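Local coordinates for protein MAU2 chromatid cohesion factor homolog (Saccharomyces cerevisiae, PDB 4XDN) that forms a complex with SCC2 that is required for cohesin to associate with chromosomes, and so takes part in sister chromatid cohesion, at residues 279-282 against 283-287; 254-257 against 258-262; 237-240 against 241-244. All coordinates share one frame; numbering follows the deposited sequence.

Interaction 1: 279-282 against 283-287; sequences KNFF and DTNKQ
The ring of Phe-281 lies against the side chain of Asn-285, one helical turn further on. CB of Asn-285 stands over one face of the ring in a CH-pi contact, 4.0 Å from the Phe-281 centroid and 27° off the ring normal, and comes closest to CE1. The two side chains cross at about a right angle, yet their flat groups are nearly parallel, the amide plane only 15° from the ring plane. With Phe-281 CG turned anti to the backbone N (chi1 172°), the ring reaches forward along the helix to the later residue, although its CB sets off away from it.

Behind this pair the backbone is uneven. Asp-283 N donates to Lys-279 O in a regular i to i+4 bond of 3.1 Å. One residue later the pattern shifts: Thr-284 N makes only a weak bond to Asn-280 O and a better one, three residues back, to Phe-281 O at 3.2 Å, approaching from well above that carbonyl plane. Asn-285 N also reaches Phe-281 O, weakly despite 2.8 Å, so two amides converge on one carbonyl. Thr-284 OG1 lies 3.1 Å from Asn-280 O, but may turn its proton elsewhere. Further on, Gln-287 NE2 gives a 2.7 Å bond to Thr-284 O, the acceptor lying close to the amide plane.

Thr-284 and Asp-283 lie on the exposed side of helix 272-291, whereas both phenylalanines point inward. Phe-281 packs on Ala-254 and Leu-257 of helix 250-266 and on Leu-245 of helix 245-248; Phe-282 packs against helix 317-331, on Leu-320 and Leu-324, and meets Tyr-317 edge-to-face. Adjacent aromatic side chains thus face different neighbours of helix 272-291.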
loop_
_atom_site.group_PDB
_atom_site.type_symbol
_atom_site.label_atom_id
_atom_site.label_comp_id
_atom_site.label_asym_id
_atom_site.label_seq_id
_atom_site.Cartn_x
_atom_site.Cartn_y
_atom_site.Cartn_z
ATOM N N LYS A 279 11.866 8.344 16.736
ATOM C CA LYS A 279 11.819 8.849 18.103
ATOM C C LYS A 279 12.513 10.203 18.207
ATOM O O LYS A 279 11.945 11.159 18.734
ATOM C CB LYS A 279 12.467 7.840 19.057
ATOM C CG LYS A 279 12.758 8.361 20.462
ATOM C CD LYS A 279 13.566 7.344 21.254
ATOM C CE LYS A 279 14.232 7.978 22.466
ATOM N NZ LYS A 279 15.307 7.111 23.023
ATOM N N ASN A 280 13.741 10.278 17.704
ATOM C CA ASN A 280 14.495 11.525 17.720
ATOM C C ASN A 280 13.800 12.593 16.881
ATOM O O ASN A 280 13.748 13.760 17.266
ATOM C CB ASN A 280 15.919 11.301 17.207
ATOM C CG ASN A 280 16.715 10.352 18.085
ATOM O OD1 ASN A 280 16.383 10.139 19.252
ATOM N ND2 ASN A 280 17.778 9.781 17.527
ATOM N N PHE A 281 13.264 12.179 15.737
ATOM C CA PHE A 281 12.547 13.085 14.848
ATOM C C PHE A 281 11.355 13.721 15.556
ATOM O O PHE A 281 11.168 14.936 15.503
ATOM C CB PHE A 281 12.082 12.341 13.593
ATOM C CG PHE A 281 11.167 13.145 12.716
ATOM C CD1 PHE A 281 11.652 14.206 11.971
ATOM C CD2 PHE A 281 9.818 12.838 12.635
ATOM C CE1 PHE A 281 10.814 14.946 11.166
ATOM C CE2 PHE A 281 8.974 13.575 11.828
ATOM C CZ PHE A 281 9.473 14.631 11.092
ATOM N N PHE A 282 10.559 12.894 16.225
ATOM C CA PHE A 282 9.386 13.374 16.946
ATOM C C PHE A 282 9.767 14.330 18.071
ATOM O O PHE A 282 9.086 15.329 18.299
ATOM C CB PHE A 282 8.592 12.197 17.519
ATOM C CG PHE A 282 7.826 11.409 16.488
ATOM C CD1 PHE A 282 7.218 12.041 15.417
ATOM C CD2 PHE A 282 7.707 10.033 16.599
ATOM C CE1 PHE A 282 6.513 11.317 14.476
ATOM C CE2 PHE A 282 7.004 9.305 15.659
ATOM C CZ PHE A 282 6.406 9.948 14.597
ATOM N N ASP A 283 10.856 14.025 18.769
ATOM C CA ASP A 283 11.294 14.844 19.895
ATOM C C ASP A 283 11.598 16.278 19.477
ATOM O O ASP A 283 11.421 17.210 20.263
ATOM C CB ASP A 283 12.537 14.235 20.552
ATOM C CG ASP A 283 12.229 12.980 21.344
ATOM O OD1 ASP A 283 11.050 12.763 21.696
ATOM O OD2 ASP A 283 13.174 12.214 21.625
ATOM N N THR A 284 12.048 16.451 18.238
ATOM C CA THR A 284 12.551 17.742 17.775
ATOM C C THR A 284 11.662 18.406 16.724
ATOM O O THR A 284 11.788 19.605 16.480
ATOM C CB THR A 284 13.966 17.590 17.186
ATOM O OG1 THR A 284 13.934 16.671 16.087
ATOM C CG2 THR A 284 14.931 17.075 18.243
ATOM N N ASN A 285 10.768 17.633 16.109
ATOM C CA ASN A 285 9.957 18.133 14.999
ATOM C C ASN A 285 8.458 17.896 15.172
ATOM O O ASN A 285 7.678 18.158 14.256
ATOM C CB ASN A 285 10.424 17.495 13.690
ATOM C CG ASN A 285 11.860 17.842 13.354
ATOM O OD1 ASN A 285 12.791 17.139 13.747
ATOM N ND2 ASN A 285 12.047 18.936 12.626
ATOM N N LYS A 286 8.058 17.400 16.339
ATOM C CA LYS A 286 6.641 17.220 16.641
ATOM C C LYS A 286 5.890 18.536 16.482
ATOM O O LYS A 286 4.894 18.609 15.764
ATOM C CB LYS A 286 6.453 16.676 18.062
ATOM C CG LYS A 286 5.057 16.888 18.638
ATOM C CD LYS A 286 4.860 16.113 19.933
ATOM C CE LYS A 286 3.477 16.358 20.525
ATOM N NZ LYS A 286 3.113 15.351 21.564
ATOM N N GLN A 287 6.384 19.572 17.153
ATOM C CA GLN A 287 5.751 20.885 17.133
ATOM C C GLN A 287 5.607 21.416 15.710
ATOM O O GLN A 287 4.597 22.033 15.375
ATOM C CB GLN A 287 6.545 21.879 17.992
ATOM C CG GLN A 287 7.884 22.337 17.406
ATOM C CD GLN A 287 8.882 21.206 17.238
ATOM O OE1 GLN A 287 8.844 20.212 17.966
ATOM N NE2 GLN A 287 9.786 21.354 16.273
#

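Interaction 2: 254-257 against 258-262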
loop_
_atom_site.group_PDB
_atom_site.type_symbol
_atom_site.label_atom_id
_atom_site.label_comp_id
_atom_site.label_asym_id
_atom_site.label_seq_id
_atom_site.Cartn_x
_atom_site.Cartn_y
_atom_site.Cartn_z
ATOM N N ALA A 254 9.352 13.014 7.292
ATOM C CA ALA A 254 8.532 12.001 7.948
ATOM C C ALA A 254 8.181 10.905 6.949
ATOM O O ALA A 254 8.104 9.727 7.298
ATOM C CB ALA A 254 7.273 12.620 8.528
ATOM N N TRP A 255 7.975 11.312 5.700
ATOM C CA TRP A 255 7.670 10.385 4.619
ATOM C C TRP A 255 8.889 9.524 4.320
ATOM O O TRP A 255 8.766 8.327 4.067
ATOM C CB TRP A 255 7.232 11.157 3.371
ATOM C CG TRP A 255 6.704 10.309 2.256
ATOM C CD1 TRP A 255 6.321 9.003 2.324
ATOM C CD2 TRP A 255 6.501 10.718 0.896
ATOM N NE1 TRP A 255 5.890 8.572 1.091
ATOM C CE2 TRP A 255 5.991 9.607 0.198
ATOM C CE3 TRP A 255 6.700 11.918 0.204
ATOM C CZ2 TRP A 255 5.677 9.657 -1.159
ATOM C CZ3 TRP A 255 6.387 11.965 -1.145
ATOM C CH2 TRP A 255 5.882 10.843 -1.811
ATOM N N LYS A 256 10.064 10.142 4.349
ATOM C CA LYS A 256 11.315 9.419 4.164
ATOM C C LYS A 256 11.453 8.339 5.234
ATOM O O LYS A 256 11.735 7.183 4.926
ATOM C CB LYS A 256 12.506 10.381 4.217
ATOM C CG LYS A 256 13.875 9.720 4.136
ATOM C CD LYS A 256 14.756 10.154 5.299
ATOM C CE LYS A 256 16.146 9.539 5.220
ATOM N NZ LYS A 256 16.649 9.117 6.562
ATOM N N LEU A 257 11.244 8.727 6.489
ATOM C CA LEU A 257 11.366 7.801 7.606
ATOM C C LEU A 257 10.348 6.670 7.503
ATOM O O LEU A 257 10.667 5.515 7.783
ATOM C CB LEU A 257 11.196 8.543 8.931
ATOM C CG LEU A 257 12.291 9.560 9.263
ATOM C CD1 LEU A 257 11.903 10.370 10.487
ATOM C CD2 LEU A 257 13.628 8.868 9.485
ATOM N N ALA A 258 9.128 7.003 7.097
ATOM C CA ALA A 258 8.082 6.001 6.935
ATOM C C ALA A 258 8.480 4.982 5.877
ATOM O O ALA A 258 8.304 3.779 6.064
ATOM C CB ALA A 258 6.767 6.659 6.563
ATOM N N LEU A 259 9.021 5.468 4.766
ATOM C CA LEU A 259 9.404 4.592 3.672
ATOM C C LEU A 259 10.557 3.684 4.078
ATOM O O LEU A 259 10.623 2.533 3.651
ATOM C CB LEU A 259 9.782 5.409 2.435
ATOM C CG LEU A 259 8.629 6.119 1.724
ATOM C CD1 LEU A 259 9.156 6.914 0.536
ATOM C CD2 LEU A 259 7.563 5.137 1.273
ATOM N N GLU A 260 11.458 4.200 4.907
ATOM C CA GLU A 260 12.577 3.405 5.391
ATOM C C GLU A 260 12.073 2.291 6.311
ATOM O O GLU A 260 12.661 1.214 6.373
ATOM C CB GLU A 260 13.593 4.289 6.117
ATOM C CG GLU A 260 14.429 5.154 5.179
ATOM C CD GLU A 260 15.421 6.042 5.913
ATOM O OE1 GLU A 260 15.122 6.463 7.049
ATOM O OE2 GLU A 260 16.502 6.319 5.352
ATOM N N MET A 261 10.978 2.557 7.013
ATOM C CA MET A 261 10.340 1.549 7.853
ATOM C C MET A 261 9.714 0.449 7.002
ATOM O O MET A 261 9.851 -0.736 7.306
ATOM C CB MET A 261 9.277 2.190 8.746
ATOM C CG MET A 261 9.777 2.579 10.129
ATOM S SD MET A 261 10.196 1.158 11.155
ATOM C CE MET A 261 8.588 0.401 11.374
ATOM N N VAL A 262 9.027 0.848 5.935
ATOM C CA VAL A 262 8.383 -0.108 5.042
ATOM C C VAL A 262 9.427 -0.978 4.348
ATOM O O VAL A 262 9.201 -2.166 4.124
ATOM C CB VAL A 262 7.515 0.606 3.980
ATOM C CG1 VAL A 262 6.948 -0.394 2.972
ATOM C CG2 VAL A 262 6.385 1.373 4.647
#
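Lys-256 and Glu-260, one turn apart on helix 250-266, close a buried salt bridge. From CB, the lysine chain starts with CG anti to the backbone N (chi1 176°) and then kinks about its second and fourth torsions, which swings its end back toward the glutamate. CD passes 4.1 Å from Glu-260 OE1; CE lies 3.2 Å from OE2 of the same carboxylate; NZ finally sits 3.1 Å from both Glu-260 OE1 and OE2. Equally far from the two oxygens, NZ straddles the carboxylate; each bond taken singly is weak. Tyr-253 OH adds a further weak bond to Lys-256 NZ. Being buried, the paired charges probably stabilise each other. The glutamate runs straight out to its carboxylate, and its OE1 also lies 3.7 Å from Leu-257 CD2.

Trp-255 and Leu-259 make the apolar counterpart. CD1 of Leu-259 stands 3.6 Å above the indole plane, offset toward the rim, in a CH-pi contact with the five-membered ring, while Leu-259 CG rests 3.7 Å from Trp-255 CD1. The indole NE1 is hydrogen-bonded to Asn-223 OD1, which helps to fix the rotation of the indole. Regular i to i+4 bonds run beneath, from Ala-258 N to Ala-254 O through Met-261 N to Leu-257 O.

Different neighbours cover the helix: 212-228 meets Trp-255 and Leu-259, 234-241 meets the salt bridge, with Leu-240 O against Lys-256 CE, 272-291 meets Leu-257, and 317-331 receives Met-261. Apolar side chains of another protein chain also pack on Trp-255, Ala-258, Leu-259 and Val-262.

Interaction 3: 237-240 against 241-244; sequences LQEL and RSTE
Glu-239 O is approached by two hydroxyls as helix 234-241 ends. Ser-242 OG donates to it at 3.0 Å from above the carbonyl plane, and Thr-243 OG1 lies 3.1 Å from the same Glu-239 O. The threonine hydroxyl is also 2.9 Å from Leu-240 O, and which of these carbonyls takes its proton is not settled. Leu-240 O receives Thr-243 N as well, in a 3.3 Å bond from 67° out of the carbonyl plane. With chi1 at 69°, Ser-242 OG is tucked over the backbone and can turn back to Glu-239 O; it is bonded in addition to Trp-215 NE1 of helix 212-228.

Meanwhile the Arg-241 chain, bent at chi3, folds back over the preceding turn. Leu-237 O lies 3.9 Å above the centre of one guanidinium face. NH1 of Arg-241 rests 3.7 Å from Leu-237 CG, and NH2 lies against Gln-238 CG. NH2 also has a long, weak ion pair with Glu-234.

Ser-242 OG, and in one way or the other Thr-243 OG1, thus serve carbonyls where the regular backbone bonds run out, while the guanidinium, lying over Leu-237 O, probably gains some electrostatic favour from that carbonyl.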
loop_
_atom_site.group_PDB
_atom_site.type_symbol
_atom_site.label_atom_id
_atom_site.label_comp_id
_atom_site.label_asym_id
_atom_site.label_seq_id
_atom_site.Cartn_x
_atom_site.Cartn_y
_atom_site.Cartn_z
ATOM N N LEU A 237 18.146 4.131 -3.329
ATOM C CA LEU A 237 18.297 3.814 -1.914
ATOM C C LEU A 237 19.229 4.815 -1.238
ATOM O O LEU A 237 18.929 5.323 -0.159
ATOM C CB LEU A 237 18.835 2.389 -1.738
ATOM C CG LEU A 237 18.050 1.433 -0.837
ATOM C CD1 LEU A 237 16.620 1.262 -1.323
ATOM C CD2 LEU A 237 18.752 0.083 -0.778
ATOM N N GLN A 238 20.363 5.091 -1.875
ATOM C CA GLN A 238 21.318 6.057 -1.346
ATOM C C GLN A 238 20.721 7.458 -1.363
ATOM O O GLN A 238 20.957 8.255 -0.456
ATOM C CB GLN A 238 22.619 6.030 -2.149
ATOM C CG GLN A 238 23.406 4.735 -2.011
ATOM C CD GLN A 238 24.700 4.753 -2.804
ATOM O OE1 GLN A 238 25.126 5.799 -3.294
ATOM N NE2 GLN A 238 25.331 3.590 -2.935
ATOM N N GLU A 239 19.947 7.753 -2.402
ATOM C CA GLU A 239 19.293 9.049 -2.521
ATOM C C GLU A 239 18.294 9.227 -1.385
ATOM O O GLU A 239 18.149 10.319 -0.838
ATOM C CB GLU A 239 18.591 9.180 -3.874
ATOM C CG GLU A 239 18.133 10.591 -4.205
ATOM C CD GLU A 239 19.289 11.533 -4.498
ATOM O OE1 GLU A 239 20.340 11.063 -4.979
ATOM O OE2 GLU A 239 19.144 12.747 -4.245
ATOM N N LEU A 240 17.610 8.142 -1.037
ATOM C CA LEU A 240 16.654 8.152 0.065
ATOM C C LEU A 240 17.356 8.421 1.394
ATOM O O LEU A 240 16.892 9.228 2.197
ATOM C CB LEU A 240 15.899 6.819 0.128
ATOM C CG LEU A 240 14.944 6.596 1.306
ATOM C CD1 LEU A 240 13.771 7.567 1.263
ATOM C CD2 LEU A 240 14.448 5.158 1.315
ATOM N N ARG A 241 18.477 7.744 1.620
ATOM C CA ARG A 241 19.203 7.873 2.879
ATOM C C ARG A 241 19.846 9.252 3.029
ATOM O O ARG A 241 20.006 9.749 4.144
ATOM C CB ARG A 241 20.272 6.779 2.992
ATOM C CG ARG A 241 19.702 5.375 3.185
ATOM C CD ARG A 241 20.779 4.372 3.587
ATOM N NE ARG A 241 21.625 3.972 2.461
ATOM C CZ ARG A 241 21.431 2.887 1.713
ATOM N NH1 ARG A 241 20.415 2.067 1.952
ATOM N NH2 ARG A 241 22.263 2.621 0.714
ATOM N N SER A 242 20.201 9.871 1.908
ATOM C CA SER A 242 20.875 11.167 1.933
ATOM C C SER A 242 19.901 12.333 2.102
ATOM O O SER A 242 20.325 13.473 2.285
ATOM C CB SER A 242 21.692 11.366 0.652
ATOM O OG SER A 242 20.846 11.519 -0.474
ATOM N N THR A 243 18.603 12.044 2.030
ATOM C CA THR A 243 17.567 13.065 2.166
ATOM C C THR A 243 17.748 13.868 3.452
ATOM O O THR A 243 17.746 13.311 4.549
ATOM C CB THR A 243 16.160 12.438 2.149
ATOM O OG1 THR A 243 15.989 11.684 0.943
ATOM C CG2 THR A 243 15.080 13.516 2.222
ATOM N N GLU A 244 17.904 15.181 3.301
ATOM C CA GLU A 244 18.180 16.068 4.427
ATOM C C GLU A 244 16.915 16.748 4.944
ATOM O O GLU A 244 16.163 17.360 4.183
ATOM C CB GLU A 244 19.218 17.120 4.025
ATOM C CG GLU A 244 20.625 16.805 4.512
ATOM C CD GLU A 244 21.695 17.549 3.739
ATOM O OE1 GLU A 244 21.922 18.746 4.018
ATOM O OE2 GLU A 244 22.315 16.931 2.846
#

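The three contacts follow one another along consecutive helices from 234 to 291. Interaction 2 is the core: all its touching residues are buried, and it touches both others, through Leu-257 and Ala-254 against Phe-281 of interaction 1, and through Lys-256 and Glu-260 against Leu-240 of interaction 3. Interactions 1 and 3 are partly exposed and do not meet, their nearest atoms being about 9 Å apart. Chemistry follows place: a salt bridge and an indole-leucine contact lie inside; aromatic packing under a polar, irregular turn marks interaction 1; hydroxyl-to-carbonyl bonds and a folded-back arginine finish the helix in interaction 3. Helix 250-266 is the middle element, touched by both of the others.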